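Local structure of Dna-binding protein RAP1 (Saccharomyces cerevisiae, 4BJT) at residues K123-S128 with P141-N146; D56-I61 with N157-W162. The protein binds telomeric and promoter DNA, acting as a repressor or activator of transcription, and binds the telomere factor Rif1 through its C-terminal domain. One frame throughout, in Å; residues are numbered along the deposited sequence. Where two conformers were deposited one is given.

Interaction 1: residues K123-S128 with P141-N146; sequences KNFSTS and PRYFLN
Phe125 of helix 123-132 reaches across to Tyr143 and Phe144 of helix 140-150, and these three aromatic rings make the whole of this buried contact. It is a case of aromatic packing between two helices in the interior of the all-helical Rap1 C-terminal domain. At the start of the first segment, Lys123 O is the acceptor for both the backbone and the side chain of Thr127. Asn124 OD1 accepts a weak bond from Phe125 N, bent to an N-H...O angle of 121°. At Phe125 the side chain swings out with CG anti to the backbone N (chi1 -174°), which carries the far end of the ring to the other helix. CE1 meets Tyr143 OH at 3.9 Å, the oxygen lying at the edge of the phenyl ring near its plane. Phe125 CZ comes within 4.0 Å of Tyr143 CE1, approaching that ring obliquely. On the other flank Phe125 CE2 touches Phe144 CE1 at 3.9 Å, again obliquely, as the two side chains run alongside one another in opposite senses. Thr127 OG1 bonds Lys123 O at 2.8 Å; the same oxygen receives Thr127 N from the opposite face of its carbonyl plane. Thr127 also touches an apolar side chain of the bound peptide.

In the second helix, Asn146 ND2 gives a nearly straight bond of 2.8 Å to Arg142 O, and Phe144 meets Phe91 edge-to-face. With no hydrogen bond between the segments, and with the hydroxyl of Tyr143, already bonded to Asn153, lying at the Phe125 ring edge, the contact probably rests largely on dispersion between aromatic groups.

Interaction 2: residues D56-I61 with N157-W162; sequences DIYDNI and NVPGIW. With EDO (1,2-ethanediol), chain I.
The Tyr58 ring has Pro159 over one face and carbon C1 of a 1,2-ethanediol molecule, probably from the crystallisation liquor, over the opposite one; a water lies at its edge, in the ring plane. Pro159 CD makes a CH-pi contact, 3.6 Å from the centroid of the Tyr58 ring and 16° off its normal, displaced toward CE2. Val158 CG1 approaches Tyr58 CD1 obliquely at 4.0 Å. The water bridges the segments, standing 2.8 Å from Tyr58 OH and donating to Asn157 O at 2.7 Å. Tyr58 CG lies anti to the carbonyl carbon (chi1 -63°), which sets the ring against Pro159. The diol's O2 makes a weak bond to Ile57 O.

Val158 to Ile161 form a type II beta turn, closed by Ile161 N to Val158 O at 3.0 Å, with Pro159 and Gly160 in the two central positions; the positive phi of Gly160 (92°) is the usual conformation at its place in the turn. Beneath the contact runs helix 140-150, on which Val158 also packs. Farther along the loop, Gly160 N bonds His185 of helix 175-185, and Trp162 stacks on His185 and forms a cation-pi contact with Arg193 of helix 187-198.

In the fold
From the N terminus the chain first passes 56-61, runs through helices 80-83, 88-99 and 108-119, and reaches 123-128. Interaction 1 closes a short loop of twelve residues, joining helices 123-132 and 140-150 near the centre of the chain. Interaction 2 then brings 157-162 back to the N-terminal segment across 95 residues, so the short loop lies wholly within the long one. Their centres are 12 Å apart, and Arg142 joins them: NE forms a salt bridge to Asp59 OD1, while NH1 probably hydrogen-bonds Pro159 O. Helix 140-150 thus packs on 123-132 through aromatic residues and on interaction 2 chiefly through Arg142, with Leu145 and Asn146 packing on 56-61.

Interaction 1: residues K123-S128 with P141-N146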
ATOM      1  N   LYS C 123      13.226   2.249   3.276  1.00 19.73           N
ATOM      2  CA  LYS C 123      12.806   3.374   2.452  1.00 19.89           C
ATOM      3  C   LYS C 123      12.448   3.017   1.014  1.00 22.86           C
ATOM      4  O   LYS C 123      11.487   3.576   0.455  1.00 23.87           O
ATOM      5  CB  LYS C 123      13.861   4.472   2.467  1.00 23.57           C
ATOM      6  CG  LYS C 123      14.067   5.101   3.814  1.00 24.07           C
ATOM      7  CD  LYS C 123      15.192   6.114   3.689  1.00 28.92           C
ATOM      8  CE  LYS C 123      15.487   6.780   4.982  1.00 40.80           C
ATOM      9  NZ  LYS C 123      16.620   7.747   4.841  1.00 57.21           N
ATOM     10  N   ASN C 124      13.199   2.119   0.416  1.00 20.14           N
ATOM     11  CA  ASN C 124      12.907   1.695  -0.962  1.00 20.17           C
ATOM     12  C   ASN C 124      11.591   0.895  -1.026  1.00 23.38           C
ATOM     13  O   ASN C 124      10.813   1.056  -1.968  1.00 23.39           O
ATOM     14  CB  ASN C 124      14.048   0.924  -1.596  1.00 23.74           C
ATOM     15  CG  ASN C 124      14.546  -0.256  -0.823  1.00 25.67           C
ATOM     16  OD1 ASN C 124      14.290  -0.405   0.375  1.00 24.20           O
ATOM     17  ND2 ASN C 124      15.340  -1.084  -1.470  1.00 33.74           N
ATOM     18  N   PHE C 125      11.288   0.115   0.022  1.00 19.37           N
ATOM     19  CA  PHE C 125      10.016  -0.599   0.075  1.00 17.48           C
ATOM     20  C   PHE C 125       8.845   0.368   0.274  1.00 20.17           C
ATOM     21  O   PHE C 125       7.862   0.287  -0.465  1.00 19.32           O
ATOM     22  CB  PHE C 125      10.060  -1.659   1.182  1.00 17.35           C
ATOM     23  CG  PHE C 125       8.875  -2.588   1.271  1.00 17.18           C
ATOM     24  CD1 PHE C 125       8.191  -2.988   0.131  1.00 20.37           C
ATOM     25  CD2 PHE C 125       8.550  -3.199   2.471  1.00 17.42           C
ATOM     26  CE1 PHE C 125       7.153  -3.902   0.207  1.00 19.94           C
ATOM     27  CE2 PHE C 125       7.515  -4.124   2.543  1.00 18.50           C
ATOM     28  CZ  PHE C 125       6.808  -4.449   1.421  1.00 17.94           C
ATOM     29  N   SER C 126       8.927   1.322   1.239  1.00 17.42           N
ATOM     30  CA  SER C 126       7.872   2.326   1.431  0.72 18.08           C
ATOM     31  C   SER C 126       7.604   3.112   0.138  1.00 20.59           C
ATOM     32  O   SER C 126       6.455   3.389  -0.208  1.00 20.34           O
ATOM     33  CB  SER C 126       8.257   3.318   2.520  0.72 20.91           C
ATOM     34  OG  SER C 126       8.196   2.670   3.770  0.72 22.77           O
ATOM     35  N   THR C 127       8.688   3.458  -0.575  1.00 20.08           N
ATOM     36  CA  THR C 127       8.560   4.207  -1.833  1.00 19.95           C
ATOM     37  C   THR C 127       7.807   3.380  -2.866  1.00 22.73           C
ATOM     38  O   THR C 127       6.907   3.915  -3.543  1.00 22.12           O
ATOM     39  CB  THR C 127       9.949   4.629  -2.349  1.00 26.68           C
ATOM     40  OG1 THR C 127      10.515   5.472  -1.359  1.00 27.97           O
ATOM     41  CG2 THR C 127       9.875   5.378  -3.686  1.00 29.98           C
ATOM     42  N   SER C 128       8.159   2.092  -2.991  1.00 20.66           N
ATOM     43  CA  SER C 128       7.498   1.197  -3.939  0.73 20.75           C
ATOM     44  C   SER C 128       6.016   1.028  -3.568  1.00 23.38           C
ATOM     45  O   SER C 128       5.138   1.039  -4.453  1.00 22.60           O
ATOM     46  CB  SER C 128       8.170  -0.167  -3.972  0.73 24.04           C
ATOM     47  OG  SER C 128       9.461  -0.059  -4.555  0.73 31.82           O
ATOM     48  N   PRO C 141      -2.266   0.519   5.483  1.00 20.42           N
ATOM     49  CA  PRO C 141      -2.554  -0.615   6.382  1.00 19.76           C
ATOM     50  C   PRO C 141      -3.068  -1.845   5.639  1.00 21.05           C
ATOM     51  O   PRO C 141      -2.658  -2.974   5.903  1.00 19.75           O
ATOM     52  CB  PRO C 141      -3.574  -0.036   7.362  1.00 21.60           C
ATOM     53  CG  PRO C 141      -3.279   1.428   7.357  1.00 26.33           C
ATOM     54  CD  PRO C 141      -3.004   1.717   5.897  1.00 22.58           C
ATOM     55  N   ARG C 142      -3.926  -1.613   4.651  1.00 20.55           N
ATOM     56  CA  ARG C 142      -4.466  -2.665   3.826  1.00 19.31           C
ATOM     57  C   ARG C 142      -3.332  -3.443   3.138  1.00 17.91           C
ATOM     58  O   ARG C 142      -3.395  -4.664   3.000  1.00 16.81           O
ATOM     59  CB  ARG C 142      -5.365  -2.003   2.745  1.00 20.35           C
ATOM     60  CG  ARG C 142      -6.103  -2.993   1.950  1.00 22.84           C
ATOM     61  CD  ARG C 142      -7.024  -2.331   0.920  1.00 18.43           C
ATOM     62  NE  ARG C 142      -8.050  -1.509   1.558  1.00 19.68           N
ATOM     63  CZ  ARG C 142      -9.033  -0.890   0.897  1.00 22.76           C
ATOM     64  NH1 ARG C 142      -9.077  -0.925  -0.424  1.00 19.84           N
ATOM     65  NH2 ARG C 142      -9.960  -0.203   1.557  1.00 21.65           N
ATOM     66  N   TYR C 143      -2.319  -2.727   2.657  1.00 16.15           N
ATOM     67  CA  TYR C 143      -1.199  -3.356   1.974  1.00 14.73           C
ATOM     68  C   TYR C 143      -0.546  -4.360   2.900  1.00 17.47           C
ATOM     69  O   TYR C 143      -0.397  -5.528   2.539  1.00 17.51           O
ATOM     70  CB  TYR C 143      -0.196  -2.302   1.495  1.00 17.38           C
ATOM     71  CG  TYR C 143       0.903  -2.877   0.625  1.00 17.23           C
ATOM     72  CD1 TYR C 143       1.940  -3.628   1.178  1.00 18.07           C
ATOM     73  CD2 TYR C 143       0.858  -2.754  -0.758  1.00 15.86           C
ATOM     74  CE1 TYR C 143       2.922  -4.195   0.379  1.00 15.77           C
ATOM     75  CE2 TYR C 143       1.873  -3.264  -1.564  1.00 17.59           C
ATOM     76  CZ  TYR C 143       2.898  -3.993  -0.998  1.00 19.68           C
ATOM     77  OH  TYR C 143       3.852  -4.501  -1.845  1.00 22.46           O
ATOM     78  N   PHE C 144      -0.177  -3.931   4.099  1.00 16.51           N
ATOM     79  CA  PHE C 144       0.522  -4.858   5.023  1.00 15.97           C
ATOM     80  C   PHE C 144      -0.358  -5.987   5.517  1.00 17.65           C
ATOM     81  O   PHE C 144       0.102  -7.124   5.569  1.00 17.25           O
ATOM     82  CB  PHE C 144       1.141  -4.095   6.196  1.00 16.31           C
ATOM     83  CG  PHE C 144       2.326  -3.278   5.772  1.00 16.64           C
ATOM     84  CD1 PHE C 144       3.512  -3.887   5.433  1.00 19.20           C
ATOM     85  CD2 PHE C 144       2.238  -1.909   5.651  1.00 18.86           C
ATOM     86  CE1 PHE C 144       4.602  -3.135   4.999  1.00 19.49           C
ATOM     87  CE2 PHE C 144       3.326  -1.164   5.189  1.00 22.70           C
ATOM     88  CZ  PHE C 144       4.496  -1.785   4.873  1.00 20.61           C
ATOM     89  N   LEU C 145      -1.628  -5.720   5.876  1.00 15.34           N
ATOM     90  CA  LEU C 145      -2.467  -6.814   6.354  1.00 16.25           C
ATOM     91  C   LEU C 145      -2.597  -7.897   5.316  1.00 16.91           C
ATOM     92  O   LEU C 145      -2.558  -9.077   5.650  1.00 18.78           O
ATOM     93  CB  LEU C 145      -3.862  -6.326   6.726  1.00 18.34           C
ATOM     94  CG  LEU C 145      -3.955  -5.465   7.981  1.00 22.19           C
ATOM     95  CD1 LEU C 145      -5.290  -4.694   8.014  1.00 23.04           C
ATOM     96  CD2 LEU C 145      -3.776  -6.313   9.244  1.00 20.00           C
ATOM     97  N   ASN C 146      -2.815  -7.506   4.044  1.00 15.99           N
ATOM     98  CA  ASN C 146      -3.011  -8.487   2.979  1.00 17.14           C
ATOM     99  C   ASN C 146      -1.701  -9.161   2.586  1.00 19.78           C
ATOM    100  O   ASN C 146      -1.677 -10.363   2.369  1.00 19.92           O
ATOM    101  CB  ASN C 146      -3.753  -7.865   1.801  1.00 16.07           C
ATOM    102  CG  ASN C 146      -5.205  -7.659   2.162  1.00 18.11           C
ATOM    103  OD1 ASN C 146      -6.030  -8.541   1.968  1.00 20.09           O
ATOM    104  ND2 ASN C 146      -5.521  -6.533   2.723  1.00 17.28           N
TER

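Interaction 2: residues D56-I61 with N157-W162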
ATOM      1  N   ASP C  56     -14.074  -2.769   2.984  1.00 20.01           N
ATOM      2  CA  ASP C  56     -13.681  -2.821   4.384  1.00 21.29           C
ATOM      3  C   ASP C  56     -13.189  -4.207   4.816  1.00 23.52           C
ATOM      4  O   ASP C  56     -12.381  -4.288   5.738  1.00 23.58           O
ATOM      5  CB  ASP C  56     -14.771  -2.277   5.302  1.00 24.27           C
ATOM      6  CG  ASP C  56     -16.083  -3.027   5.334  1.00 29.23           C
ATOM      7  OD1 ASP C  56     -16.133  -4.161   4.807  1.00 27.09           O
ATOM      8  OD2 ASP C  56     -17.053  -2.509   5.960  1.00 29.96           O
ATOM      9  N   ILE C  57     -13.557  -5.268   4.083  1.00 21.06           N
ATOM     10  CA  ILE C  57     -13.074  -6.609   4.389  1.00 20.74           C
ATOM     11  C   ILE C  57     -11.553  -6.711   4.233  1.00 22.69           C
ATOM     12  O   ILE C  57     -10.938  -7.587   4.854  1.00 22.96           O
ATOM     13  CB  ILE C  57     -13.783  -7.714   3.577  1.00 23.31           C
ATOM     14  CG1 ILE C  57     -13.457  -7.644   2.069  1.00 23.68           C
ATOM     15  CG2 ILE C  57     -15.299  -7.688   3.849  1.00 27.21           C
ATOM     16  CD1 ILE C  57     -13.952  -8.811   1.275  1.00 30.83           C
ATOM     17  N   TYR C  58     -10.960  -5.864   3.398  1.00 20.32           N
ATOM     18  CA  TYR C  58      -9.503  -5.866   3.204  1.00 18.39           C
ATOM     19  C   TYR C  58      -8.773  -5.102   4.316  1.00 21.64           C
ATOM     20  O   TYR C  58      -7.564  -5.269   4.492  1.00 20.55           O
ATOM     21  CB  TYR C  58      -9.147  -5.288   1.833  1.00 18.63           C
ATOM     22  CG  TYR C  58      -9.704  -6.133   0.711  1.00 19.05           C
ATOM     23  CD1 TYR C  58      -9.039  -7.274   0.277  1.00 21.14           C
ATOM     24  CD2 TYR C  58     -10.918  -5.826   0.120  1.00 20.77           C
ATOM     25  CE1 TYR C  58      -9.566  -8.074  -0.732  1.00 21.68           C
ATOM     26  CE2 TYR C  58     -11.457  -6.621  -0.884  1.00 21.68           C
ATOM     27  CZ  TYR C  58     -10.768  -7.734  -1.323  1.00 23.47           C
ATOM     28  OH  TYR C  58     -11.312  -8.581  -2.266  1.00 27.07           O
ATOM     29  N   ASP C  59      -9.483  -4.214   5.011  1.00 20.02           N
ATOM     30  CA  ASP C  59      -8.936  -3.414   6.107  1.00 21.19           C
ATOM     31  C   ASP C  59      -9.144  -4.025   7.488  1.00 23.01           C
ATOM     32  O   ASP C  59      -8.412  -3.677   8.420  1.00 23.53           O
ATOM     33  CB  ASP C  59      -9.646  -2.046   6.138  1.00 22.85           C
ATOM     34  CG  ASP C  59      -9.385  -1.185   4.929  1.00 28.98           C
ATOM     35  OD1 ASP C  59      -8.257  -1.256   4.387  1.00 26.99           O
ATOM     36  OD2 ASP C  59     -10.339  -0.510   4.455  1.00 29.09           O
ATOM     37  N   ASN C  60     -10.165  -4.865   7.648  1.00 22.44           N
ATOM     38  CA  ASN C  60     -10.570  -5.419   8.947  0.66 22.49           C
ATOM     39  C   ASN C  60     -10.036  -6.805   9.249  1.00 24.81           C
ATOM     40  O   ASN C  60     -10.523  -7.444  10.191  1.00 26.82           O
ATOM     41  CB  ASN C  60     -12.106  -5.451   9.010  0.66 24.27           C
ATOM     42  CG  ASN C  60     -12.761  -4.147   8.847  0.66 37.09           C
ATOM     43  OD1 ASN C  60     -12.162  -3.113   9.109  0.66 34.67           O
ATOM     44  ND2 ASN C  60     -14.058  -4.189   8.615  0.66 32.67           N
ATOM     45  N   ILE C  61      -9.029  -7.266   8.510  1.00 21.53           N
ATOM     46  CA  ILE C  61      -8.387  -8.561   8.755  1.00 20.81           C
ATOM     47  C   ILE C  61      -7.894  -8.502  10.213  1.00 24.12           C
ATOM     48  O   ILE C  61      -7.272  -7.519  10.602  1.00 22.97           O
ATOM     49  CB  ILE C  61      -7.203  -8.764   7.780  1.00 22.27           C
ATOM     50  CG1 ILE C  61      -7.728  -9.024   6.368  1.00 23.33           C
ATOM     51  CG2 ILE C  61      -6.282  -9.923   8.253  1.00 23.32           C
ATOM     52  CD1 ILE C  61      -6.699  -8.851   5.288  1.00 22.30           C
ATOM     53  N   ASN C 157      -4.580  -9.233  -5.433  1.00 20.87           N
ATOM     54  CA  ASN C 157      -6.004  -9.057  -5.727  1.00 20.58           C
ATOM     55  C   ASN C 157      -6.672  -8.206  -4.675  1.00 22.84           C
ATOM     56  O   ASN C 157      -7.725  -8.584  -4.144  1.00 26.41           O
ATOM     57  CB  ASN C 157      -6.675 -10.436  -5.781  1.00 24.80           C
ATOM     58  CG  ASN C 157      -6.095 -11.376  -6.807  1.00 45.48           C
ATOM     59  OD1 ASN C 157      -6.106 -11.101  -8.011  1.00 45.25           O
ATOM     60  ND2 ASN C 157      -5.659 -12.534  -6.376  1.00 43.61           N
ATOM     61  N   VAL C 158      -6.119  -7.020  -4.413  1.00 18.96           N
ATOM     62  CA  VAL C 158      -6.664  -6.111  -3.425  1.00 17.16           C
ATOM     63  C   VAL C 158      -7.003  -4.751  -4.029  1.00 18.68           C
ATOM     64  O   VAL C 158      -6.113  -4.101  -4.605  1.00 18.03           O
ATOM     65  CB  VAL C 158      -5.677  -5.920  -2.265  1.00 18.91           C
ATOM     66  CG1 VAL C 158      -6.210  -4.924  -1.240  1.00 18.84           C
ATOM     67  CG2 VAL C 158      -5.350  -7.270  -1.600  1.00 19.09           C
ATOM     68  N   PRO C 159      -8.273  -4.306  -3.867  1.00 18.16           N
ATOM     69  CA  PRO C 159      -8.645  -2.952  -4.324  1.00 18.00           C
ATOM     70  C   PRO C 159      -7.715  -1.872  -3.763  1.00 19.05           C
ATOM     71  O   PRO C 159      -7.399  -1.850  -2.561  1.00 18.51           O
ATOM     72  CB  PRO C 159     -10.070  -2.794  -3.778  1.00 20.08           C
ATOM     73  CG  PRO C 159     -10.601  -4.179  -3.735  1.00 23.64           C
ATOM     74  CD  PRO C 159      -9.418  -4.972  -3.223  1.00 20.16           C
ATOM     75  N   GLY C 160      -7.257  -0.992  -4.629  1.00 18.87           N
ATOM     76  CA  GLY C 160      -6.347   0.085  -4.261  1.00 17.98           C
ATOM     77  C   GLY C 160      -4.875  -0.234  -4.400  1.00 19.09           C
ATOM     78  O   GLY C 160      -4.046   0.670  -4.318  1.00 19.06           O
ATOM     79  N   ILE C 161      -4.519  -1.512  -4.595  1.00 17.07           N
ATOM     80  CA  ILE C 161      -3.122  -1.916  -4.722  1.00 16.34           C
ATOM     81  C   ILE C 161      -2.882  -2.295  -6.154  1.00 20.16           C
ATOM     82  O   ILE C 161      -3.337  -3.339  -6.614  1.00 20.14           O
ATOM     83  CB  ILE C 161      -2.815  -3.093  -3.742  1.00 18.24           C
ATOM     84  CG1 ILE C 161      -3.189  -2.688  -2.304  1.00 18.27           C
ATOM     85  CG2 ILE C 161      -1.348  -3.543  -3.882  1.00 18.48           C
ATOM     86  CD1 ILE C 161      -2.838  -3.680  -1.243  1.00 22.11           C
ATOM     87  N   TRP C 162      -2.211  -1.401  -6.895  1.00 19.19           N
ATOM     88  CA  TRP C 162      -1.967  -1.611  -8.307  1.00 19.14           C
ATOM     89  C   TRP C 162      -0.783  -2.531  -8.543  1.00 23.77           C
ATOM     90  O   TRP C 162       0.341  -2.194  -8.195  1.00 24.64           O
ATOM     91  CB  TRP C 162      -1.729  -0.266  -9.012  1.00 17.85           C
ATOM     92  CG  TRP C 162      -2.966   0.554  -9.115  1.00 18.65           C
ATOM     93  CD1 TRP C 162      -3.482   1.399  -8.182  1.00 20.34           C
ATOM     94  CD2 TRP C 162      -3.840   0.623 -10.245  1.00 19.48           C
ATOM     95  NE1 TRP C 162      -4.647   1.960  -8.646  1.00 20.48           N
ATOM     96  CE2 TRP C 162      -4.895   1.496  -9.912  1.00 21.73           C
ATOM     97  CE3 TRP C 162      -3.820   0.041 -11.513  1.00 21.41           C
ATOM     98  CZ2 TRP C 162      -5.932   1.791 -10.801  1.00 22.17           C
ATOM     99  CZ3 TRP C 162      -4.821   0.363 -12.400  1.00 23.27           C
ATOM    100  CH2 TRP C 162      -5.894   1.182 -12.022  1.00 23.49           C
TER
HETATM  101  C1  EDO I1828     -10.661 -10.416   2.175  1.00 37.57           C
HETATM  102  O1  EDO I1828      -9.406 -10.169   2.823  1.00 46.93           O
HETATM  103  C2  EDO I1828     -11.452 -11.440   3.014  1.00 44.55           C
HETATM  104  O2  EDO I1828     -11.829 -10.850   4.240  1.00 50.11           O
HETATM  105  O   HOH W   1      -9.462 -10.484  -3.286  1.00 41.33           O